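Local coordinates for protein Cif-like 1 (Burkholderia cenocepacia, PDB 7JQY) that probably hydrolyses epoxides, as a Cif-like enzyme of the alpha/beta hydrolase fold that assembles into an octamer, at residues B[79-84]-B[103-108]; B[116-121]-B[140-145]; B[125-130]-B[146-151]; B[132-137]-B[244-249]; B[248-253]-B[269-274]. The protein carries 1 engineered substitution. All blocks are in the same frame, centred on the assembly; numbering follows the deposited sequence.

Contact 1. Residues B[79-84]-B[103-108]; sequences VAVDYR and GDIRAL
Asp104 takes hold of Arg84 where helix 98-111 packs against strand 77-82 of the central sheet of the alpha/beta hydrolase fold. The grip is side-on: NE of Arg84 donates to OD1 of Asp104 at 2.8 Å, while NH1 of Arg84 reaches OD2 of Asp104 at the same 2.8 Å. Both oxygens are met on their syn side, and the guanidinium and carboxylate planes lie only 14° apart. Arg84 is otherwise extended, but a bend at chi3 (-61°) turns this edge toward the acid. Its remaining nitrogen, NH2, is bonded to Gly94 O, which helps fix the rotation of the group. A water adds a second link, accepting from Arg84 N and donating to Asp104 OD1.

At Ile105 the contact turns apolar. The CD1 methyl of Ile105 slides past Val81, 4.0 Å from Val81 CG1, and also comes near CB of Tyr83; Val128 and Tyr132 of helix 124-135 pack on the same isoleucine. One helical turn beyond Asp104, Leu108 splits its two methyls between valines two apart on the strand. CD1 of Leu108 meets Val81 CG1 tip to tip at 4.2 Å, and CD2 of Leu108 passes alongside Val79 CG1 at 4.0 Å.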
# COMPACT_ATOMS: atom_id res chain seq x y z
N VAL B 79 -9.07 -23.81 -33.15
CA VAL B 79 -8.38 -24.09 -31.90
C VAL B 79 -7.52 -22.87 -31.58
O VAL B 79 -6.43 -22.70 -32.14
CB VAL B 79 -7.51 -25.35 -31.98
CG1 VAL B 79 -6.76 -25.57 -30.67
CG2 VAL B 79 -8.37 -26.56 -32.32
N ALA B 80 -7.99 -22.03 -30.65
CA ALA B 80 -7.23 -20.88 -30.17
C ALA B 80 -6.61 -21.25 -28.84
O ALA B 80 -7.33 -21.54 -27.87
CB ALA B 80 -8.13 -19.65 -30.03
N VAL B 81 -5.28 -21.29 -28.80
CA VAL B 81 -4.53 -21.86 -27.69
C VAL B 81 -3.91 -20.74 -26.85
O VAL B 81 -3.34 -19.79 -27.40
CB VAL B 81 -3.44 -22.82 -28.20
CG1 VAL B 81 -2.78 -23.56 -27.05
CG2 VAL B 81 -4.02 -23.78 -29.22
N ASP B 82 -4.00 -20.87 -25.53
CA ASP B 82 -3.11 -20.15 -24.63
C ASP B 82 -1.80 -20.92 -24.59
O ASP B 82 -1.74 -22.01 -24.00
CB ASP B 82 -3.69 -20.03 -23.23
CG ASP B 82 -4.85 -19.04 -23.13
OD1 ASP B 82 -4.94 -18.11 -23.97
OD2 ASP B 82 -5.66 -19.18 -22.17
N TYR B 83 -0.73 -20.38 -25.20
CA TYR B 83 0.49 -21.17 -25.23
C TYR B 83 1.12 -21.24 -23.84
O TYR B 83 0.65 -20.60 -22.89
CB TYR B 83 1.50 -20.65 -26.28
CG TYR B 83 1.91 -19.19 -26.24
CD1 TYR B 83 2.36 -18.58 -25.09
CD2 TYR B 83 1.93 -18.45 -27.43
CE1 TYR B 83 2.77 -17.25 -25.09
CE2 TYR B 83 2.33 -17.14 -27.44
CZ TYR B 83 2.75 -16.54 -26.28
OH TYR B 83 3.15 -15.22 -26.31
N ARG B 84 2.19 -22.04 -23.72
CA ARG B 84 2.87 -22.26 -22.45
C ARG B 84 3.15 -20.94 -21.74
O ARG B 84 3.75 -20.03 -22.32
CB ARG B 84 4.18 -23.04 -22.67
CG ARG B 84 5.01 -23.23 -21.39
CD ARG B 84 6.37 -23.90 -21.66
NE ARG B 84 6.21 -25.23 -22.23
CZ ARG B 84 6.78 -26.35 -21.77
NH1 ARG B 84 6.55 -27.50 -22.38
NH2 ARG B 84 7.58 -26.31 -20.71
N GLY B 103 6.62 -27.37 -30.15
CA GLY B 103 6.40 -28.77 -29.80
C GLY B 103 5.18 -28.96 -28.91
O GLY B 103 4.45 -29.94 -29.06
N ASP B 104 4.95 -28.03 -27.98
CA ASP B 104 3.74 -28.06 -27.18
C ASP B 104 2.50 -27.99 -28.07
O ASP B 104 1.55 -28.76 -27.91
CB ASP B 104 3.72 -26.91 -26.18
CG ASP B 104 4.87 -26.97 -25.20
OD1 ASP B 104 5.31 -25.89 -24.75
OD2 ASP B 104 5.32 -28.10 -24.87
N ILE B 105 2.51 -27.06 -29.03
CA ILE B 105 1.35 -26.91 -29.89
C ILE B 105 1.13 -28.16 -30.72
O ILE B 105 -0.01 -28.59 -30.94
CB ILE B 105 1.50 -25.66 -30.78
CG1 ILE B 105 1.76 -24.44 -29.91
CG2 ILE B 105 0.27 -25.49 -31.66
CD1 ILE B 105 0.73 -24.28 -28.80
N ARG B 106 2.22 -28.79 -31.16
CA ARG B 106 2.09 -30.01 -31.94
C ARG B 106 1.52 -31.16 -31.11
O ARG B 106 0.67 -31.91 -31.59
CB ARG B 106 3.44 -30.39 -32.53
CG ARG B 106 3.40 -31.62 -33.40
CD ARG B 106 4.70 -31.78 -34.14
NE ARG B 106 4.68 -32.94 -35.02
CZ ARG B 106 5.37 -34.05 -34.79
NH1 ARG B 106 6.05 -34.18 -33.66
NH2 ARG B 106 5.31 -35.06 -35.65
N ALA B 107 1.97 -31.30 -29.86
CA ALA B 107 1.46 -32.38 -29.02
C ALA B 107 -0.04 -32.24 -28.78
O ALA B 107 -0.77 -33.24 -28.79
CB ALA B 107 2.21 -32.42 -27.69
N LEU B 108 -0.52 -31.00 -28.62
CA LEU B 108 -1.95 -30.77 -28.41
C LEU B 108 -2.75 -31.06 -29.67
O LEU B 108 -3.85 -31.61 -29.59
CB LEU B 108 -2.16 -29.32 -27.95
CG LEU B 108 -3.58 -28.75 -27.79
CD1 LEU B 108 -3.56 -27.63 -26.75
CD2 LEU B 108 -4.17 -28.24 -29.09
O HOH W 1 3.64 -23.54 -25.94

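Contact 2. Residues B[116-121]-B[140-145]; sequences RIHLVG and IVKLAM
Ile140 pushes its CD1 methyl into the notch between Ile117 and Leu119, 3.6 Å from Ile117 CG1 and 3.7 Å from Leu119 CD2. Ile117 shapes one wall of that notch by holding CG1 between its own backbone N and carbonyl carbon (chi1 62°). Further along the same face Leu119 and Leu143 lie side by side and point the same way, with CB of Leu119 4.0 Å from CD1 of Leu143. Tyr132 of helix 124-135 covers both Ile140 and Leu119.

These are the two parallel strands of a beta-alpha-beta unit, 117-122 and 140-146, joined by helix 124-135. The second strand is broken by a bulge at Val141, so that Ile117 pairs with Ile140 but Leu119 with Leu143. The N-H of Val141 still bonds to Ile117 O, and Ala144 N gives a straighter bond, 165° at the hydrogen, to Leu119 O at 2.8 Å.

The other face begins with His118. The His118 ring turns an edge to Lys142, His118 ND1 lying 3.7 Å from Lys142 CB, while CB of Val141 sits over one ring face. Beyond this pair both polar ends are occupied, His118 NE2 by Glu49 and Lys142 NZ by the carbonyl of Phe301. Farther on, the small Ala144 offers its CB to CG1 of Val120 at 4.2 Å, and Leu298 of helix 291-303 packs on both residues.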
# COMPACT_ATOMS: atom_id res chain seq x y z
N ARG B 116 -2.86 -32.55 -39.91
CA ARG B 116 -2.70 -31.42 -40.86
C ARG B 116 -3.54 -30.22 -40.39
O ARG B 116 -4.73 -30.39 -40.11
CB ARG B 116 -3.11 -31.84 -42.27
CG ARG B 116 -2.27 -32.97 -42.85
CD ARG B 116 -0.81 -32.57 -42.99
NE ARG B 116 -0.01 -33.63 -43.59
CZ ARG B 116 0.63 -34.57 -42.89
NH1 ARG B 116 0.55 -34.58 -41.56
NH2 ARG B 116 1.34 -35.50 -43.51
N ILE B 117 -2.94 -29.02 -40.30
CA ILE B 117 -3.62 -27.86 -39.73
C ILE B 117 -3.27 -26.65 -40.59
O ILE B 117 -2.23 -26.61 -41.25
CB ILE B 117 -3.18 -27.58 -38.28
CG1 ILE B 117 -1.68 -27.27 -38.26
CG2 ILE B 117 -3.53 -28.75 -37.36
CD1 ILE B 117 -1.16 -26.77 -36.95
N HIS B 118 -4.18 -25.68 -40.63
CA HIS B 118 -3.83 -24.32 -41.03
C HIS B 118 -3.39 -23.59 -39.77
O HIS B 118 -3.89 -23.87 -38.67
CB HIS B 118 -5.03 -23.61 -41.66
CG HIS B 118 -5.60 -24.33 -42.84
ND1 HIS B 118 -5.11 -24.16 -44.12
CD2 HIS B 118 -6.60 -25.23 -42.94
CE1 HIS B 118 -5.80 -24.92 -44.96
NE2 HIS B 118 -6.71 -25.58 -44.27
N LEU B 119 -2.42 -22.70 -39.91
CA LEU B 119 -1.74 -22.12 -38.76
C LEU B 119 -1.66 -20.61 -38.90
O LEU B 119 -1.14 -20.10 -39.91
CB LEU B 119 -0.34 -22.74 -38.60
CG LEU B 119 0.39 -22.51 -37.28
CD1 LEU B 119 -0.51 -22.82 -36.10
CD2 LEU B 119 1.67 -23.34 -37.24
N VAL B 120 -2.14 -19.90 -37.89
CA VAL B 120 -2.15 -18.44 -37.83
C VAL B 120 -1.45 -17.99 -36.55
O VAL B 120 -1.78 -18.47 -35.46
CB VAL B 120 -3.58 -17.88 -37.87
CG1 VAL B 120 -3.54 -16.34 -37.99
CG2 VAL B 120 -4.38 -18.52 -38.99
N GLY B 121 -0.51 -17.07 -36.67
CA GLY B 121 0.21 -16.57 -35.52
C GLY B 121 0.50 -15.09 -35.64
O GLY B 121 0.58 -14.54 -36.74
N ILE B 140 2.03 -28.66 -41.87
CA ILE B 140 1.43 -27.34 -41.98
C ILE B 140 0.95 -27.17 -43.41
O ILE B 140 1.75 -27.04 -44.34
CB ILE B 140 2.42 -26.23 -41.60
CG1 ILE B 140 2.90 -26.38 -40.15
CG2 ILE B 140 1.81 -24.85 -41.83
CD1 ILE B 140 1.78 -26.52 -39.14
N VAL B 141 -0.37 -27.17 -43.59
CA VAL B 141 -0.95 -26.97 -44.92
C VAL B 141 -0.68 -25.56 -45.41
O VAL B 141 -0.12 -25.35 -46.49
CB VAL B 141 -2.46 -27.28 -44.90
CG1 VAL B 141 -3.06 -27.14 -46.28
CG2 VAL B 141 -2.70 -28.66 -44.35
N LYS B 142 -1.07 -24.56 -44.62
CA LYS B 142 -0.86 -23.16 -44.93
C LYS B 142 -0.51 -22.42 -43.64
O LYS B 142 -0.92 -22.83 -42.55
CB LYS B 142 -2.09 -22.52 -45.59
CG LYS B 142 -2.33 -22.96 -47.02
CD LYS B 142 -3.67 -22.46 -47.53
CE LYS B 142 -3.94 -22.97 -48.94
NZ LYS B 142 -5.37 -22.80 -49.32
N LEU B 143 0.25 -21.34 -43.78
CA LEU B 143 0.75 -20.57 -42.65
C LEU B 143 0.50 -19.09 -42.90
O LEU B 143 0.83 -18.58 -43.97
CB LEU B 143 2.24 -20.84 -42.43
CG LEU B 143 2.97 -19.98 -41.42
CD1 LEU B 143 2.49 -20.30 -40.01
CD2 LEU B 143 4.48 -20.16 -41.54
N ALA B 144 -0.11 -18.41 -41.92
CA ALA B 144 -0.38 -16.98 -42.00
C ALA B 144 0.40 -16.27 -40.91
O ALA B 144 0.32 -16.64 -39.73
CB ALA B 144 -1.87 -16.67 -41.87
N MET B 145 1.15 -15.23 -41.29
CA MET B 145 2.07 -14.55 -40.40
C MET B 145 1.65 -13.10 -40.23
O MET B 145 1.61 -12.34 -41.22
CB MET B 145 3.50 -14.65 -40.94
CG MET B 145 3.98 -16.10 -41.11
SD MET B 145 5.68 -16.23 -41.68
CE MET B 145 6.52 -16.46 -40.12

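Contact 3. Residues B[125-130]-B[146-151]; sequences GVMVAY and LDVPVP
Val126 turns CG1 into the position between its own backbone N and carbonyl carbon (chi1 85°), and this brings the methyl against Val150, CG1 to CG1 at 3.7 Å. Val150 answers with CG1 anti to its carbonyl carbon, and the two valines meet at about a right angle. The same Val126 CG1 also lies 3.7 Å from Val148 O, while its CG2 rests on the backbone N of Leu146.

Met127 works by length. With chi2 at 178° and chi3 close to the same, the Met127 chain runs straight across the ring of Pro151, Met127 SD lying 3.6 Å from Pro151 CD, and ends with CE near the carbonyl oxygen of Pro149 and CG1 of Val148. No hydrogen bond joins the segments; at the start of the loop the backbone makes a classic gamma turn with Asp147 in the middle, Val148 N bonding to Leu146 O at 2.8 Å.

Helix 124-135 thus packs against the loop that leaves strand 140-146; the helix starts within the apparent nucleophile elbow expected of an alpha/beta hydrolase, whose last glycine is Gly125. Met145 of that strand touches both Val126 and Val150, and Phe238 of helix 231-241 packs on Met127 and Pro151.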
# COMPACT_ATOMS: atom_id res chain seq x y z
N GLY B 125 3.44 -15.60 -31.02
CA GLY B 125 2.80 -16.74 -31.65
C GLY B 125 3.26 -16.98 -33.07
O GLY B 125 3.23 -18.11 -33.55
N VAL B 126 3.65 -15.92 -33.79
CA VAL B 126 4.13 -16.15 -35.14
C VAL B 126 5.53 -16.77 -35.12
O VAL B 126 5.90 -17.49 -36.05
CB VAL B 126 4.06 -14.86 -35.97
CG1 VAL B 126 5.30 -13.97 -35.76
CG2 VAL B 126 3.86 -15.20 -37.43
N MET B 127 6.30 -16.56 -34.04
CA MET B 127 7.57 -17.26 -33.92
C MET B 127 7.36 -18.74 -33.65
O MET B 127 8.02 -19.60 -34.24
CB MET B 127 8.41 -16.63 -32.80
CG MET B 127 8.44 -15.10 -32.82
SD MET B 127 9.38 -14.36 -31.46
CE MET B 127 9.10 -12.63 -31.81
N VAL B 128 6.42 -19.06 -32.75
CA VAL B 128 6.03 -20.45 -32.54
C VAL B 128 5.49 -21.06 -33.82
O VAL B 128 5.85 -22.17 -34.21
CB VAL B 128 5.01 -20.54 -31.39
CG1 VAL B 128 4.73 -21.99 -31.03
CG2 VAL B 128 5.50 -19.76 -30.18
N ALA B 129 4.61 -20.33 -34.51
CA ALA B 129 4.02 -20.86 -35.73
C ALA B 129 5.08 -21.13 -36.79
O ALA B 129 5.03 -22.14 -37.50
CB ALA B 129 2.95 -19.91 -36.27
N TYR B 130 6.07 -20.23 -36.92
CA TYR B 130 7.14 -20.46 -37.88
C TYR B 130 7.97 -21.67 -37.49
O TYR B 130 8.28 -22.52 -38.33
CB TYR B 130 8.03 -19.22 -38.00
CG TYR B 130 9.30 -19.51 -38.76
CD1 TYR B 130 9.27 -19.74 -40.13
CD2 TYR B 130 10.53 -19.60 -38.11
CE1 TYR B 130 10.43 -20.02 -40.84
CE2 TYR B 130 11.69 -19.88 -38.80
CZ TYR B 130 11.63 -20.10 -40.17
OH TYR B 130 12.79 -20.38 -40.85
N LEU B 146 1.38 -12.68 -38.99
CA LEU B 146 0.77 -11.38 -38.72
C LEU B 146 1.68 -10.50 -37.88
O LEU B 146 2.26 -10.95 -36.88
CB LEU B 146 -0.56 -11.54 -37.98
CG LEU B 146 -1.67 -12.47 -38.48
CD1 LEU B 146 -2.96 -12.20 -37.70
CD2 LEU B 146 -1.90 -12.33 -39.97
N ASP B 147 1.79 -9.23 -38.30
CA ASP B 147 2.13 -8.09 -37.45
C ASP B 147 3.60 -7.94 -37.05
O ASP B 147 4.09 -6.81 -36.97
CB ASP B 147 1.26 -8.13 -36.18
CG ASP B 147 -0.21 -7.95 -36.49
OD1 ASP B 147 -0.52 -7.22 -37.45
OD2 ASP B 147 -1.07 -8.55 -35.80
N VAL B 148 4.30 -9.04 -36.78
CA VAL B 148 5.63 -8.96 -36.16
C VAL B 148 6.63 -9.79 -36.96
O VAL B 148 6.29 -10.88 -37.44
CB VAL B 148 5.56 -9.45 -34.70
CG1 VAL B 148 6.94 -9.44 -34.03
CG2 VAL B 148 4.59 -8.59 -33.91
N PRO B 149 7.86 -9.31 -37.15
CA PRO B 149 8.90 -10.16 -37.75
C PRO B 149 9.44 -11.18 -36.75
O PRO B 149 9.44 -10.95 -35.54
CB PRO B 149 9.99 -9.16 -38.13
CG PRO B 149 9.83 -8.06 -37.10
CD PRO B 149 8.34 -7.94 -36.89
N VAL B 150 9.93 -12.30 -37.28
CA VAL B 150 10.45 -13.36 -36.41
C VAL B 150 11.96 -13.21 -36.28
O VAL B 150 12.60 -12.59 -37.15
CB VAL B 150 10.07 -14.77 -36.92
CG1 VAL B 150 8.58 -14.85 -37.22
CG2 VAL B 150 10.89 -15.16 -38.13
N PRO B 151 12.56 -13.69 -35.20
CA PRO B 151 14.02 -13.59 -35.06
C PRO B 151 14.75 -14.28 -36.20
O PRO B 151 14.26 -15.25 -36.80
CB PRO B 151 14.30 -14.27 -33.72
CG PRO B 151 12.99 -14.20 -32.97
CD PRO B 151 11.92 -14.29 -34.01

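Contact 4. Residues B[132-137]-B[244-249]; sequences YAAQWP and HKLPMP
Helix 124-135, the crossover helix of the beta-alpha-beta unit formed with strands 117-122 and 140-146, ends here with Ala133, Ala134 and the following Pro137 set against Leu246, Pro247 and Met248. The partner segment is the loop that leads into strand 250-255 of the alpha/beta hydrolase sheet. The contact is wholly one of van der Waals packing.

Leu246 drapes its forked end over the last helical turn. CD2 of Leu246 lies on the peptide link between Ala133 and Ala134, 3.6 Å from Ala133 O and 3.7 Å from Ala134 N. CD1 joins it in closing on the Ala133 methyl. CB of Ala133 is 3.8 Å from Leu246 CD2 and 4.0 Å from Leu246 CD1. With only methyl groups on the helix side, the leucine can come right down to the backbone. Leu143 of strand 140-146 also packs on Leu246, so this side chain fills the angle between helix and sheet.

Just beyond the helix, Pro137 faces two residues of the loop. CB of Pro137 is 4.1 Å from CD of Pro247, proline against proline. Met248 curls up to the same proline: CG stands between the backbone N and carbonyl carbon (chi1 78°), and bends at chi2 and chi3 fold the thioether back toward the helix. The CE methyl of Met248 thereby reaches CB of both Ala133 and Pro137, and comes closest to Pro137 O, at 3.3 Å.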
# COMPACT_ATOMS: atom_id res chain seq x y z
N TYR B 132 7.01 -24.15 -35.82
CA TYR B 132 6.19 -25.33 -36.12
C TYR B 132 6.37 -25.74 -37.58
O TYR B 132 6.66 -26.91 -37.88
CB TYR B 132 4.72 -25.02 -35.82
CG TYR B 132 3.80 -26.22 -35.65
CD1 TYR B 132 3.95 -27.38 -36.41
CD2 TYR B 132 2.75 -26.18 -34.73
CE1 TYR B 132 3.10 -28.46 -36.25
CE2 TYR B 132 1.90 -27.25 -34.57
CZ TYR B 132 2.07 -28.39 -35.33
OH TYR B 132 1.21 -29.45 -35.16
N ALA B 133 6.25 -24.78 -38.50
CA ALA B 133 6.38 -25.09 -39.92
C ALA B 133 7.80 -25.51 -40.28
O ALA B 133 7.99 -26.35 -41.16
CB ALA B 133 5.95 -23.90 -40.77
N ALA B 134 8.80 -24.95 -39.60
CA ALA B 134 10.18 -25.29 -39.93
C ALA B 134 10.52 -26.71 -39.48
O ALA B 134 11.25 -27.42 -40.17
CB ALA B 134 11.15 -24.29 -39.30
N GLN B 135 9.98 -27.13 -38.33
CA GLN B 135 10.30 -28.45 -37.79
C GLN B 135 9.45 -29.57 -38.39
O GLN B 135 9.93 -30.70 -38.50
CB GLN B 135 10.15 -28.44 -36.27
CG GLN B 135 11.36 -27.89 -35.54
CD GLN B 135 11.05 -27.52 -34.11
OE1 GLN B 135 11.77 -27.90 -33.18
NE2 GLN B 135 9.98 -26.76 -33.92
N TRP B 136 8.20 -29.29 -38.76
CA TRP B 136 7.31 -30.31 -39.32
C TRP B 136 6.58 -29.73 -40.52
O TRP B 136 5.36 -29.56 -40.52
CB TRP B 136 6.33 -30.82 -38.25
CG TRP B 136 7.06 -31.29 -37.03
CD1 TRP B 136 7.68 -32.49 -36.86
CD2 TRP B 136 7.28 -30.55 -35.82
NE1 TRP B 136 8.27 -32.55 -35.62
CE2 TRP B 136 8.04 -31.38 -34.96
CE3 TRP B 136 6.90 -29.28 -35.37
CZ2 TRP B 136 8.43 -30.97 -33.68
CZ3 TRP B 136 7.30 -28.88 -34.10
CH2 TRP B 136 8.05 -29.72 -33.28
N PRO B 137 7.32 -29.46 -41.60
CA PRO B 137 6.71 -28.76 -42.75
C PRO B 137 5.58 -29.52 -43.43
O PRO B 137 4.65 -28.89 -43.95
CB PRO B 137 7.89 -28.56 -43.71
CG PRO B 137 9.13 -28.91 -42.92
CD PRO B 137 8.72 -29.85 -41.85
N HIS B 244 16.41 -23.57 -45.03
CA HIS B 244 15.45 -24.36 -45.78
C HIS B 244 14.19 -23.52 -45.78
O HIS B 244 13.51 -23.42 -44.76
CB HIS B 244 15.24 -25.72 -45.11
CG HIS B 244 16.49 -26.52 -44.94
ND1 HIS B 244 17.19 -27.04 -46.01
CD2 HIS B 244 17.15 -26.93 -43.82
CE1 HIS B 244 18.23 -27.73 -45.56
NE2 HIS B 244 18.23 -27.68 -44.24
N LYS B 245 13.91 -22.88 -46.90
CA LYS B 245 12.74 -22.03 -46.94
C LYS B 245 11.49 -22.90 -46.92
O LYS B 245 11.50 -24.05 -47.39
CB LYS B 245 12.79 -21.13 -48.17
CG LYS B 245 13.98 -20.16 -48.09
CD LYS B 245 13.66 -18.77 -48.59
CE LYS B 245 13.71 -18.69 -50.11
NZ LYS B 245 13.81 -17.28 -50.60
N LEU B 246 10.42 -22.36 -46.36
CA LEU B 246 9.22 -23.15 -46.15
C LEU B 246 8.55 -23.44 -47.50
O LEU B 246 8.51 -22.57 -48.37
CB LEU B 246 8.24 -22.43 -45.22
CG LEU B 246 8.74 -22.15 -43.80
CD1 LEU B 246 7.76 -21.23 -43.07
CD2 LEU B 246 8.96 -23.43 -43.02
N PRO B 247 8.03 -24.66 -47.69
CA PRO B 247 7.43 -25.02 -48.98
C PRO B 247 5.94 -24.72 -49.09
O PRO B 247 5.43 -24.58 -50.20
CB PRO B 247 7.68 -26.53 -49.05
CG PRO B 247 7.65 -26.97 -47.60
CD PRO B 247 8.15 -25.81 -46.77
N MET B 248 5.23 -24.68 -47.97
CA MET B 248 3.79 -24.48 -48.01
C MET B 248 3.47 -23.01 -48.30
O MET B 248 4.27 -22.12 -48.01
CB MET B 248 3.15 -24.94 -46.70
CG MET B 248 3.30 -23.96 -45.55
SD MET B 248 4.97 -23.95 -44.86
CE MET B 248 5.13 -25.65 -44.34
N PRO B 249 2.28 -22.73 -48.83
CA PRO B 249 1.89 -21.33 -49.06
C PRO B 249 1.84 -20.53 -47.77
O PRO B 249 1.39 -21.02 -46.73
CB PRO B 249 0.50 -21.44 -49.70
CG PRO B 249 0.45 -22.81 -50.27
CD PRO B 249 1.27 -23.67 -49.36

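Contact 5. Residues B[248-253]-B[269-274]; sequences MPVLAL and ELALDV
Met248 meets Asp273 through the backbone, O of Met248 lying 4.0 Å from O of Asp273. At the next residue, CB and CG of Pro249 lie against one carboxylate oxygen, OD2 of Asp273, 3.6 Å from each. The aspartate reaches the ring because its CG stands opposite its own N across the CA-CB bond (chi1 -177°), and its other oxygen, OD1, forms a salt bridge with Arg275. That arginine also bonds through NH1 to the carbonyl oxygen of Val250, so it ties the acid to the strand beside it.

Val250 makes the backbone link. The N-H of Val250 bonds to Asp273 O at 2.9 Å, with the donor nearly in line with the carbonyl (C=O...N angle 170°). In return Val250 O receives a CA-H...O contact from Val274, with Val274 CA 3.4 Å away. Here the last two parallel strands of the sheet, 250-255 and 274-279, come into register, with Val250 opposite Val274; helix 262-268 makes the crossover between them, and 274-279 is one of the two outer strands within the chain. On the face carrying these two valines, Val250 CG2 meets Ala271 CB at 3.6 Å, and Val250 CB lies 4.2 Å from Val274 CG2.

One residue on, the backbone of Leu251 bonds to Leu143 and Met145 of strand 140-146, the neighbour of strand 250-255 in the sheet.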
# COMPACT_ATOMS: atom_id res chain seq x y z
N MET B 248 5.23 -24.68 -47.97
CA MET B 248 3.79 -24.48 -48.01
C MET B 248 3.47 -23.01 -48.30
O MET B 248 4.27 -22.12 -48.01
CB MET B 248 3.15 -24.94 -46.70
CG MET B 248 3.30 -23.96 -45.55
SD MET B 248 4.97 -23.95 -44.86
CE MET B 248 5.13 -25.65 -44.34
N PRO B 249 2.28 -22.73 -48.83
CA PRO B 249 1.89 -21.33 -49.06
C PRO B 249 1.84 -20.53 -47.77
O PRO B 249 1.39 -21.02 -46.73
CB PRO B 249 0.50 -21.44 -49.70
CG PRO B 249 0.45 -22.81 -50.27
CD PRO B 249 1.27 -23.67 -49.36
N VAL B 250 2.31 -19.29 -47.85
CA VAL B 250 2.44 -18.41 -46.69
C VAL B 250 1.78 -17.08 -47.01
O VAL B 250 1.93 -16.56 -48.12
CB VAL B 250 3.91 -18.20 -46.30
CG1 VAL B 250 4.03 -17.16 -45.19
CG2 VAL B 250 4.54 -19.53 -45.89
N LEU B 251 1.03 -16.55 -46.05
CA LEU B 251 0.38 -15.25 -46.14
C LEU B 251 0.96 -14.35 -45.06
O LEU B 251 1.11 -14.78 -43.91
CB LEU B 251 -1.14 -15.37 -45.97
CG LEU B 251 -1.96 -14.09 -45.81
CD1 LEU B 251 -2.01 -13.31 -47.11
CD2 LEU B 251 -3.37 -14.41 -45.31
N ALA B 252 1.33 -13.12 -45.43
CA ALA B 252 1.90 -12.14 -44.52
C ALA B 252 1.00 -10.90 -44.47
O ALA B 252 0.66 -10.34 -45.52
CB ALA B 252 3.32 -11.74 -44.96
N LEU B 253 0.63 -10.48 -43.26
CA LEU B 253 -0.28 -9.35 -43.07
C LEU B 253 0.20 -8.44 -41.94
O LEU B 253 0.74 -8.92 -40.94
CB LEU B 253 -1.70 -9.82 -42.74
CG LEU B 253 -2.39 -10.76 -43.73
CD1 LEU B 253 -3.67 -11.33 -43.10
CD2 LEU B 253 -2.70 -10.05 -45.02
N GLU B 269 12.04 -13.95 -46.74
CA GLU B 269 13.29 -14.60 -46.36
C GLU B 269 13.07 -15.99 -45.80
O GLU B 269 14.05 -16.75 -45.68
CB GLU B 269 14.05 -13.78 -45.31
CG GLU B 269 13.79 -12.29 -45.32
CD GLU B 269 14.50 -11.59 -44.17
OE1 GLU B 269 14.00 -10.54 -43.70
OE2 GLU B 269 15.55 -12.10 -43.72
N LEU B 270 11.83 -16.36 -45.48
CA LEU B 270 11.54 -17.61 -44.79
C LEU B 270 10.88 -18.66 -45.66
O LEU B 270 10.96 -19.85 -45.35
CB LEU B 270 10.61 -17.37 -43.60
CG LEU B 270 10.84 -16.20 -42.65
CD1 LEU B 270 9.58 -15.91 -41.87
CD2 LEU B 270 11.94 -16.53 -41.71
N ALA B 271 10.21 -18.25 -46.74
CA ALA B 271 9.40 -19.17 -47.52
C ALA B 271 9.47 -18.79 -49.00
O ALA B 271 9.74 -17.65 -49.35
CB ALA B 271 7.95 -19.19 -47.04
N LEU B 272 9.23 -19.79 -49.85
CA LEU B 272 9.28 -19.60 -51.29
C LEU B 272 7.97 -19.10 -51.87
O LEU B 272 7.98 -18.29 -52.81
CB LEU B 272 9.64 -20.93 -51.97
CG LEU B 272 10.84 -21.67 -51.37
CD1 LEU B 272 10.69 -23.18 -51.53
CD2 LEU B 272 12.13 -21.19 -52.03
N ASP B 273 6.84 -19.52 -51.32
CA ASP B 273 5.51 -19.21 -51.84
C ASP B 273 4.85 -18.24 -50.86
O ASP B 273 4.19 -18.65 -49.90
CB ASP B 273 4.68 -20.49 -52.02
CG ASP B 273 3.32 -20.22 -52.62
OD1 ASP B 273 3.08 -19.07 -53.06
OD2 ASP B 273 2.49 -21.15 -52.67
N VAL B 274 5.02 -16.94 -51.10
CA VAL B 274 4.56 -15.91 -50.18
C VAL B 274 3.70 -14.91 -50.94
O VAL B 274 4.03 -14.52 -52.06
CB VAL B 274 5.73 -15.18 -49.48
CG1 VAL B 274 5.19 -14.17 -48.48
CG2 VAL B 274 6.65 -16.16 -48.80

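Overall arrangement
Contacts 1, 2 and 5 reach the same alpha/beta hydrolase sheet, with contacts 1 and 5 at 22 Å between centres; contacts 3 and 4 lie on successive parts of helix 124-135. Contacts 2, 3 and 4 share one beta-alpha-beta unit, whose strands contact 2 pairs. A probable hydrogen bond, Gly121 O to Leu146 N at 3.0 Å, joins contact 2 to contact 3 beside the apparent nucleophile elbow, which holds the engineered Ser123; Tyr83 of contact 1 also touches the elbow, Tyr83 CE2 4.0 Å from Gly125 N. Contacts 4 and 5, centres 9 Å apart, share Met248 and Pro249. Contact 5 joins contact 2 through another probable hydrogen bond, Met145 N to Leu251 O at 2.7 Å.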